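Local coordinates for Serine/threonine-protein kinase Tel1 (Chaetomium thermophilum, PDB 6SKY), which is a serine/threonine kinase of the ATM subfamily of PI3/PI4-kinases that probably senses DNA damage and activates checkpoint signalling by phosphorylating proteins at Ser-Gln and Thr-Gln sites, at residues A1477-L1488 and A1508-L1519. Residues are numbered along the deposited sequence; the frame is centred on the assembly and turned at random.
Sequences ALSSLADLRVFL and AQEFHAWFSKYL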
ATOM      1  N   ALA A1477     -11.608 -68.702   8.716  1.00 58.45           N
ATOM      2  CA  ALA A1477     -10.272 -69.135   9.090  1.00 58.45           C
ATOM      3  C   ALA A1477      -9.606 -68.124  10.006  1.00 58.45           C
ATOM      4  O   ALA A1477      -9.010 -68.493  11.020  1.00 58.45           O
ATOM      5  CB  ALA A1477      -9.435 -69.352   7.835  1.00 58.45           C
ATOM      6  N   LEU A1478      -9.691 -66.840   9.662  1.00 57.92           N
ATOM      7  CA  LEU A1478      -9.090 -65.814  10.506  1.00 57.92           C
ATOM      8  C   LEU A1478      -9.677 -65.843  11.909  1.00 57.92           C
ATOM      9  O   LEU A1478      -8.940 -65.893  12.900  1.00 57.92           O
ATOM     10  CB  LEU A1478      -9.279 -64.444   9.866  1.00 57.92           C
ATOM     11  CG  LEU A1478      -8.817 -63.234  10.664  1.00 57.92           C
ATOM     12  CD1 LEU A1478      -7.402 -63.420  11.141  1.00 57.92           C
ATOM     13  CD2 LEU A1478      -8.917 -62.014   9.793  1.00 57.92           C
ATOM     14  N   SER A1479     -11.007 -65.829  12.012  1.00 60.80           N
ATOM     15  CA  SER A1479     -11.642 -65.811  13.325  1.00 60.80           C
ATOM     16  C   SER A1479     -11.321 -67.070  14.114  1.00 60.80           C
ATOM     17  O   SER A1479     -11.053 -67.006  15.319  1.00 60.80           O
ATOM     18  CB  SER A1479     -13.151 -65.652  13.175  1.00 60.80           C
ATOM     19  OG  SER A1479     -13.470 -64.495  12.433  1.00 60.80           O
ATOM     20  N   SER A1480     -11.328 -68.226  13.450  1.00 62.64           N
ATOM     21  CA  SER A1480     -11.109 -69.484  14.148  1.00 62.64           C
ATOM     22  C   SER A1480      -9.675 -69.597  14.635  1.00 62.64           C
ATOM     23  O   SER A1480      -9.429 -69.982  15.781  1.00 62.64           O
ATOM     24  CB  SER A1480     -11.464 -70.650  13.231  1.00 62.64           C
ATOM     25  OG  SER A1480     -11.500 -71.865  13.950  1.00 62.64           O
ATOM     26  N   LEU A1481      -8.711 -69.265  13.777  1.00 65.35           N
ATOM     27  CA  LEU A1481      -7.314 -69.315  14.183  1.00 65.35           C
ATOM     28  C   LEU A1481      -7.031 -68.327  15.304  1.00 65.35           C
ATOM     29  O   LEU A1481      -6.279 -68.636  16.233  1.00 65.35           O
ATOM     30  CB  LEU A1481      -6.419 -69.044  12.980  1.00 65.35           C
ATOM     31  CG  LEU A1481      -6.471 -70.122  11.901  1.00 65.35           C
ATOM     32  CD1 LEU A1481      -5.768 -69.654  10.648  1.00 65.35           C
ATOM     33  CD2 LEU A1481      -5.859 -71.411  12.405  1.00 65.35           C
ATOM     34  N   ALA A1482      -7.637 -67.139  15.248  1.00 66.59           N
ATOM     35  CA  ALA A1482      -7.450 -66.173  16.323  1.00 66.59           C
ATOM     36  C   ALA A1482      -7.990 -66.704  17.645  1.00 66.59           C
ATOM     37  O   ALA A1482      -7.306 -66.654  18.676  1.00 66.59           O
ATOM     38  CB  ALA A1482      -8.125 -64.855  15.956  1.00 66.59           C
ATOM     39  N   ASP A1483      -9.221 -67.223  17.636  1.00 71.35           N
ATOM     40  CA  ASP A1483      -9.806 -67.707  18.882  1.00 71.35           C
ATOM     41  C   ASP A1483      -9.086 -68.940  19.408  1.00 71.35           C
ATOM     42  O   ASP A1483      -9.014 -69.136  20.624  1.00 71.35           O
ATOM     43  CB  ASP A1483     -11.291 -67.998  18.698  1.00 71.35           C
ATOM     44  CG  ASP A1483     -12.153 -66.768  18.892  1.00 71.35           C
ATOM     45  OD1 ASP A1483     -11.587 -65.670  19.058  1.00 71.35           O
ATOM     46  OD2 ASP A1483     -13.395 -66.898  18.889  1.00 71.35           O
ATOM     47  N   LEU A1484      -8.539 -69.774  18.525  1.00 69.18           N
ATOM     48  CA  LEU A1484      -7.743 -70.905  18.990  1.00 69.18           C
ATOM     49  C   LEU A1484      -6.443 -70.431  19.621  1.00 69.18           C
ATOM     50  O   LEU A1484      -6.094 -70.850  20.729  1.00 69.18           O
ATOM     51  CB  LEU A1484      -7.463 -71.865  17.839  1.00 69.18           C
ATOM     52  CG  LEU A1484      -8.647 -72.744  17.456  1.00 69.18           C
ATOM     53  CD1 LEU A1484      -8.285 -73.648  16.297  1.00 69.18           C
ATOM     54  CD2 LEU A1484      -9.108 -73.549  18.654  1.00 69.18           C
ATOM     55  N   ARG A1485      -5.712 -69.551  18.931  1.00 70.06           N
ATOM     56  CA  ARG A1485      -4.468 -69.032  19.481  1.00 70.06           C
ATOM     57  C   ARG A1485      -4.687 -68.366  20.830  1.00 70.06           C
ATOM     58  O   ARG A1485      -3.807 -68.417  21.694  1.00 70.06           O
ATOM     59  CB  ARG A1485      -3.828 -68.051  18.502  1.00 70.06           C
ATOM     60  CG  ARG A1485      -2.488 -67.520  18.962  1.00 70.06           C
ATOM     61  CD  ARG A1485      -1.493 -68.649  19.153  1.00 70.06           C
ATOM     62  NE  ARG A1485      -1.025 -69.186  17.882  1.00 70.06           N
ATOM     63  CZ  ARG A1485      -0.309 -70.298  17.763  1.00 70.06           C
ATOM     64  NH1 ARG A1485       0.012 -70.997  18.840  1.00 70.06           N
ATOM     65  NH2 ARG A1485       0.080 -70.714  16.567  1.00 70.06           N
ATOM     66  N   VAL A1486      -5.848 -67.744  21.036  1.00 70.00           N
ATOM     67  CA  VAL A1486      -6.156 -67.226  22.365  1.00 70.00           C
ATOM     68  C   VAL A1486      -6.481 -68.369  23.319  1.00 70.00           C
ATOM     69  O   VAL A1486      -6.119 -68.333  24.500  1.00 70.00           O
ATOM     70  CB  VAL A1486      -7.302 -66.201  22.295  1.00 70.00           C
ATOM     71  CG1 VAL A1486      -7.725 -65.776  23.686  1.00 70.00           C
ATOM     72  CG2 VAL A1486      -6.875 -64.993  21.495  1.00 70.00           C
ATOM     73  N   PHE A1487      -7.152 -69.408  22.822  1.00 73.74           N
ATOM     74  CA  PHE A1487      -7.557 -70.522  23.673  1.00 73.74           C
ATOM     75  C   PHE A1487      -6.369 -71.363  24.118  1.00 73.74           C
ATOM     76  O   PHE A1487      -6.407 -71.968  25.194  1.00 73.74           O
ATOM     77  CB  PHE A1487      -8.575 -71.387  22.930  1.00 73.74           C
ATOM     78  CG  PHE A1487      -8.983 -72.629  23.669  1.00 73.74           C
ATOM     79  CD1 PHE A1487      -9.670 -72.547  24.864  1.00 73.74           C
ATOM     80  CD2 PHE A1487      -8.704 -73.878  23.149  1.00 73.74           C
ATOM     81  CE1 PHE A1487     -10.053 -73.687  25.532  1.00 73.74           C
ATOM     82  CE2 PHE A1487      -9.085 -75.024  23.816  1.00 73.74           C
ATOM     83  CZ  PHE A1487      -9.760 -74.927  25.007  1.00 73.74           C
ATOM     84  N   LEU A1488      -5.315 -71.416  23.315  1.00 73.00           N
ATOM     85  CA  LEU A1488      -4.143 -72.203  23.651  1.00 73.00           C
ATOM     86  C   LEU A1488      -3.198 -71.426  24.555  1.00 73.00           C
ATOM     87  O   LEU A1488      -3.594 -70.457  25.197  1.00 73.00           O
ATOM     88  CB  LEU A1488      -3.419 -72.634  22.379  1.00 73.00           C
ATOM     89  CG  LEU A1488      -4.282 -73.409  21.390  1.00 73.00           C
ATOM     90  CD1 LEU A1488      -3.474 -73.830  20.186  1.00 73.00           C
ATOM     91  CD2 LEU A1488      -4.888 -74.610  22.072  1.00 73.00           C
ATOM     92  N   ALA A1508      -7.095 -79.500  20.551  1.00 78.92           N
ATOM     93  CA  ALA A1508      -7.150 -78.195  19.904  1.00 78.92           C
ATOM     94  C   ALA A1508      -5.890 -77.926  19.093  1.00 78.92           C
ATOM     95  O   ALA A1508      -5.963 -77.369  17.994  1.00 78.92           O
ATOM     96  CB  ALA A1508      -7.360 -77.103  20.950  1.00 78.92           C
ATOM     97  N   GLN A1509      -4.725 -78.321  19.611  1.00 79.23           N
ATOM     98  CA  GLN A1509      -3.482 -78.098  18.879  1.00 79.23           C
ATOM     99  C   GLN A1509      -3.421 -78.942  17.615  1.00 79.23           C
ATOM    100  O   GLN A1509      -2.982 -78.465  16.561  1.00 79.23           O
ATOM    101  CB  GLN A1509      -2.282 -78.397  19.770  1.00 79.23           C
ATOM    102  CG  GLN A1509      -2.096 -77.435  20.921  1.00 79.23           C
ATOM    103  CD  GLN A1509      -1.052 -77.918  21.905  1.00 79.23           C
ATOM    104  OE1 GLN A1509      -0.457 -78.977  21.721  1.00 79.23           O
ATOM    105  NE2 GLN A1509      -0.827 -77.144  22.960  1.00 79.23           N
ATOM    106  N   GLU A1510      -3.845 -80.204  17.701  1.00 81.40           N
ATOM    107  CA  GLU A1510      -3.857 -81.050  16.514  1.00 81.40           C
ATOM    108  C   GLU A1510      -4.835 -80.520  15.476  1.00 81.40           C
ATOM    109  O   GLU A1510      -4.551 -80.549  14.271  1.00 81.40           O
ATOM    110  CB  GLU A1510      -4.203 -82.488  16.890  1.00 81.40           C
ATOM    111  CG  GLU A1510      -3.113 -83.196  17.666  1.00 81.40           C
ATOM    112  CD  GLU A1510      -3.357 -84.689  17.778  1.00 81.40           C
ATOM    113  OE1 GLU A1510      -4.534 -85.104  17.766  1.00 81.40           O
ATOM    114  OE2 GLU A1510      -2.370 -85.448  17.867  1.00 81.40           O
ATOM    115  N   PHE A1511      -5.990 -80.018  15.923  1.00 76.47           N
ATOM    116  CA  PHE A1511      -6.922 -79.402  14.987  1.00 76.47           C
ATOM    117  C   PHE A1511      -6.321 -78.155  14.357  1.00 76.47           C
ATOM    118  O   PHE A1511      -6.502 -77.911  13.163  1.00 76.47           O
ATOM    119  CB  PHE A1511      -8.234 -79.049  15.675  1.00 76.47           C
ATOM    120  CG  PHE A1511      -9.143 -78.228  14.816  1.00 76.47           C
ATOM    121  CD1 PHE A1511      -9.411 -76.911  15.124  1.00 76.47           C
ATOM    122  CD2 PHE A1511      -9.693 -78.763  13.667  1.00 76.47           C
ATOM    123  CE1 PHE A1511     -10.229 -76.159  14.319  1.00 76.47           C
ATOM    124  CE2 PHE A1511     -10.508 -78.014  12.861  1.00 76.47           C
ATOM    125  CZ  PHE A1511     -10.776 -76.712  13.185  1.00 76.47           C
ATOM    126  N   HIS A1512      -5.623 -77.345  15.153  1.00 73.03           N
ATOM    127  CA  HIS A1512      -4.962 -76.156  14.630  1.00 73.03           C
ATOM    128  C   HIS A1512      -3.961 -76.524  13.544  1.00 73.03           C
ATOM    129  O   HIS A1512      -3.919 -75.887  12.485  1.00 73.03           O
ATOM    130  CB  HIS A1512      -4.289 -75.419  15.789  1.00 73.03           C
ATOM    131  CG  HIS A1512      -3.590 -74.154  15.399  1.00 73.03           C
ATOM    132  ND1 HIS A1512      -3.870 -72.943  15.993  1.00 73.03           N
ATOM    133  CD2 HIS A1512      -2.598 -73.915  14.509  1.00 73.03           C
ATOM    134  CE1 HIS A1512      -3.097 -72.009  15.470  1.00 73.03           C
ATOM    135  NE2 HIS A1512      -2.317 -72.573  14.568  1.00 73.03           N
ATOM    136  N   ALA A1513      -3.161 -77.564  13.784  1.00 72.48           N
ATOM    137  CA  ALA A1513      -2.182 -77.992  12.788  1.00 72.48           C
ATOM    138  C   ALA A1513      -2.865 -78.503  11.526  1.00 72.48           C
ATOM    139  O   ALA A1513      -2.473 -78.147  10.406  1.00 72.48           O
ATOM    140  CB  ALA A1513      -1.269 -79.064  13.379  1.00 72.48           C
ATOM    141  N   TRP A1514      -3.894 -79.342  11.685  1.00 75.00           N
ATOM    142  CA  TRP A1514      -4.612 -79.852  10.521  1.00 75.00           C
ATOM    143  C   TRP A1514      -5.239 -78.722   9.722  1.00 75.00           C
ATOM    144  O   TRP A1514      -5.184 -78.717   8.488  1.00 75.00           O
ATOM    145  CB  TRP A1514      -5.688 -80.849  10.949  1.00 75.00           C
ATOM    146  CG  TRP A1514      -6.586 -81.229   9.818  1.00 75.00           C
ATOM    147  CD1 TRP A1514      -6.381 -82.221   8.913  1.00 75.00           C
ATOM    148  CD2 TRP A1514      -7.822 -80.604   9.454  1.00 75.00           C
ATOM    149  NE1 TRP A1514      -7.412 -82.261   8.010  1.00 75.00           N
ATOM    150  CE2 TRP A1514      -8.310 -81.276   8.322  1.00 75.00           C
ATOM    151  CE3 TRP A1514      -8.561 -79.542   9.978  1.00 75.00           C
ATOM    152  CZ2 TRP A1514      -9.505 -80.924   7.705  1.00 75.00           C
ATOM    153  CZ3 TRP A1514      -9.747 -79.193   9.363  1.00 75.00           C
ATOM    154  CH2 TRP A1514     -10.206 -79.881   8.241  1.00 75.00           C
ATOM    155  N   PHE A1515      -5.839 -77.752  10.412  1.00 71.93           N
ATOM    156  CA  PHE A1515      -6.515 -76.654   9.738  1.00 71.93           C
ATOM    157  C   PHE A1515      -5.522 -75.774   9.002  1.00 71.93           C
ATOM    158  O   PHE A1515      -5.790 -75.338   7.878  1.00 71.93           O
ATOM    159  CB  PHE A1515      -7.310 -75.838  10.753  1.00 71.93           C
ATOM    160  CG  PHE A1515      -8.324 -74.924  10.138  1.00 71.93           C
ATOM    161  CD1 PHE A1515      -8.784 -75.142   8.858  1.00 71.93           C
ATOM    162  CD2 PHE A1515      -8.811 -73.841  10.840  1.00 71.93           C
ATOM    163  CE1 PHE A1515      -9.712 -74.306   8.292  1.00 71.93           C
ATOM    164  CE2 PHE A1515      -9.737 -73.000  10.276  1.00 71.93           C
ATOM    165  CZ  PHE A1515     -10.187 -73.235   8.998  1.00 71.93           C
ATOM    166  N   SER A1516      -4.372 -75.495   9.617  1.00 70.87           N
ATOM    167  CA  SER A1516      -3.369 -74.689   8.934  1.00 70.87           C
ATOM    168  C   SER A1516      -2.824 -75.413   7.712  1.00 70.87           C
ATOM    169  O   SER A1516      -2.601 -74.791   6.669  1.00 70.87           O
ATOM    170  CB  SER A1516      -2.248 -74.323   9.898  1.00 70.87           C
ATOM    171  OG  SER A1516      -1.916 -75.425  10.714  1.00 70.87           O
ATOM    172  N   LYS A1517      -2.613 -76.728   7.814  1.00 74.48           N
ATOM    173  CA  LYS A1517      -2.200 -77.494   6.640  1.00 74.48           C
ATOM    174  C   LYS A1517      -3.251 -77.424   5.542  1.00 74.48           C
ATOM    175  O   LYS A1517      -2.922 -77.233   4.365  1.00 74.48           O
ATOM    176  CB  LYS A1517      -1.937 -78.947   7.026  1.00 74.48           C
ATOM    177  CG  LYS A1517      -0.771 -79.140   7.970  1.00 74.48           C
ATOM    178  CD  LYS A1517      -0.592 -80.609   8.308  1.00 74.48           C
ATOM    179  CE  LYS A1517       0.572 -80.822   9.254  1.00 74.48           C
ATOM    180  NZ  LYS A1517       0.733 -82.257   9.610  1.00 74.48           N
ATOM    181  N   TYR A1518      -4.520 -77.584   5.913  1.00 74.31           N
ATOM    182  CA  TYR A1518      -5.603 -77.507   4.940  1.00 74.31           C
ATOM    183  C   TYR A1518      -5.613 -76.157   4.238  1.00 74.31           C
ATOM    184  O   TYR A1518      -5.747 -76.079   3.012  1.00 74.31           O
ATOM    185  CB  TYR A1518      -6.941 -77.763   5.634  1.00 74.31           C
ATOM    186  CG  TYR A1518      -8.125 -77.561   4.732  1.00 74.31           C
ATOM    187  CD1 TYR A1518      -8.833 -76.371   4.735  1.00 74.31           C
ATOM    188  CD2 TYR A1518      -8.528 -78.557   3.863  1.00 74.31           C
ATOM    189  CE1 TYR A1518      -9.908 -76.183   3.901  1.00 74.31           C
ATOM    190  CE2 TYR A1518      -9.599 -78.378   3.028  1.00 74.31           C
ATOM    191  CZ  TYR A1518     -10.287 -77.191   3.050  1.00 74.31           C
ATOM    192  OH  TYR A1518     -11.361 -77.018   2.211  1.00 74.31           O
ATOM    193  N   LEU A1519      -5.469 -75.077   5.008  1.00 72.52           N
ATOM    194  CA  LEU A1519      -5.497 -73.741   4.426  1.00 72.52           C
ATOM    195  C   LEU A1519      -4.290 -73.500   3.533  1.00 72.52           C
ATOM    196  O   LEU A1519      -4.409 -72.867   2.479  1.00 72.52           O
ATOM    197  CB  LEU A1519      -5.562 -72.691   5.526  1.00 72.52           C
ATOM    198  CG  LEU A1519      -6.882 -72.648   6.277  1.00 72.52           C
ATOM    199  CD1 LEU A1519      -6.753 -71.763   7.492  1.00 72.52           C
ATOM    200  CD2 LEU A1519      -7.963 -72.146   5.357  1.00 72.52           C
TER
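His1512 packs against Leu1481, Leu1484 and Arg1485 of the facing helix. With CG anti to the backbone N (chi1 -179°), its imidazole lies against that helix, where Leu1481 CD2 sits over one ring face in a CH-pi contact, 4.3 Å from the ring centroid. Leu1484 CB meets the ring at its edge. Arg1485, its chain bent at chi2 and chi3, brings NH2 to 3.6 Å from His1512 CE1, the guanidinium and imidazole planes 57° apart. That NH2 and His1512 NE2 both hydrogen-bond the carbonyl oxygen of Ala1544, so one backbone acceptor ties the two side chains together. Segments 1477-1487 and 1508-1519 run roughly antiparallel (149°), their axes 10.7 Å apart, on the consecutive helices 1470-1487 and 1502-1521, a helical hairpin of the alpha solenoid, far from the nucleotide pocket. Leu1481 also sends CD1 tip to tip against Leu1519 CD1, 3.9 Å away, while its CD2 touches Phe1515 CD2. The Phe1515 ring packs against Ala1477 and Leu1481, with Ser1480 CB at its edge, and Leu1519 CD1 sits over the centre of one face; an alanine in place of this phenylalanine would probably open a gap beside Ala1477 and leave Leu1481 and Leu1519 less firmly held. Leu1484 CD1 meets the edge of Phe1511, 3.6 Å from CD1 of that ring, which also packs on helix 1448-1461. Leu1488 CD2 rests 3.7 Å from Ala1508 CB, and Leu1488 CD1 lies against Gln1509 CG.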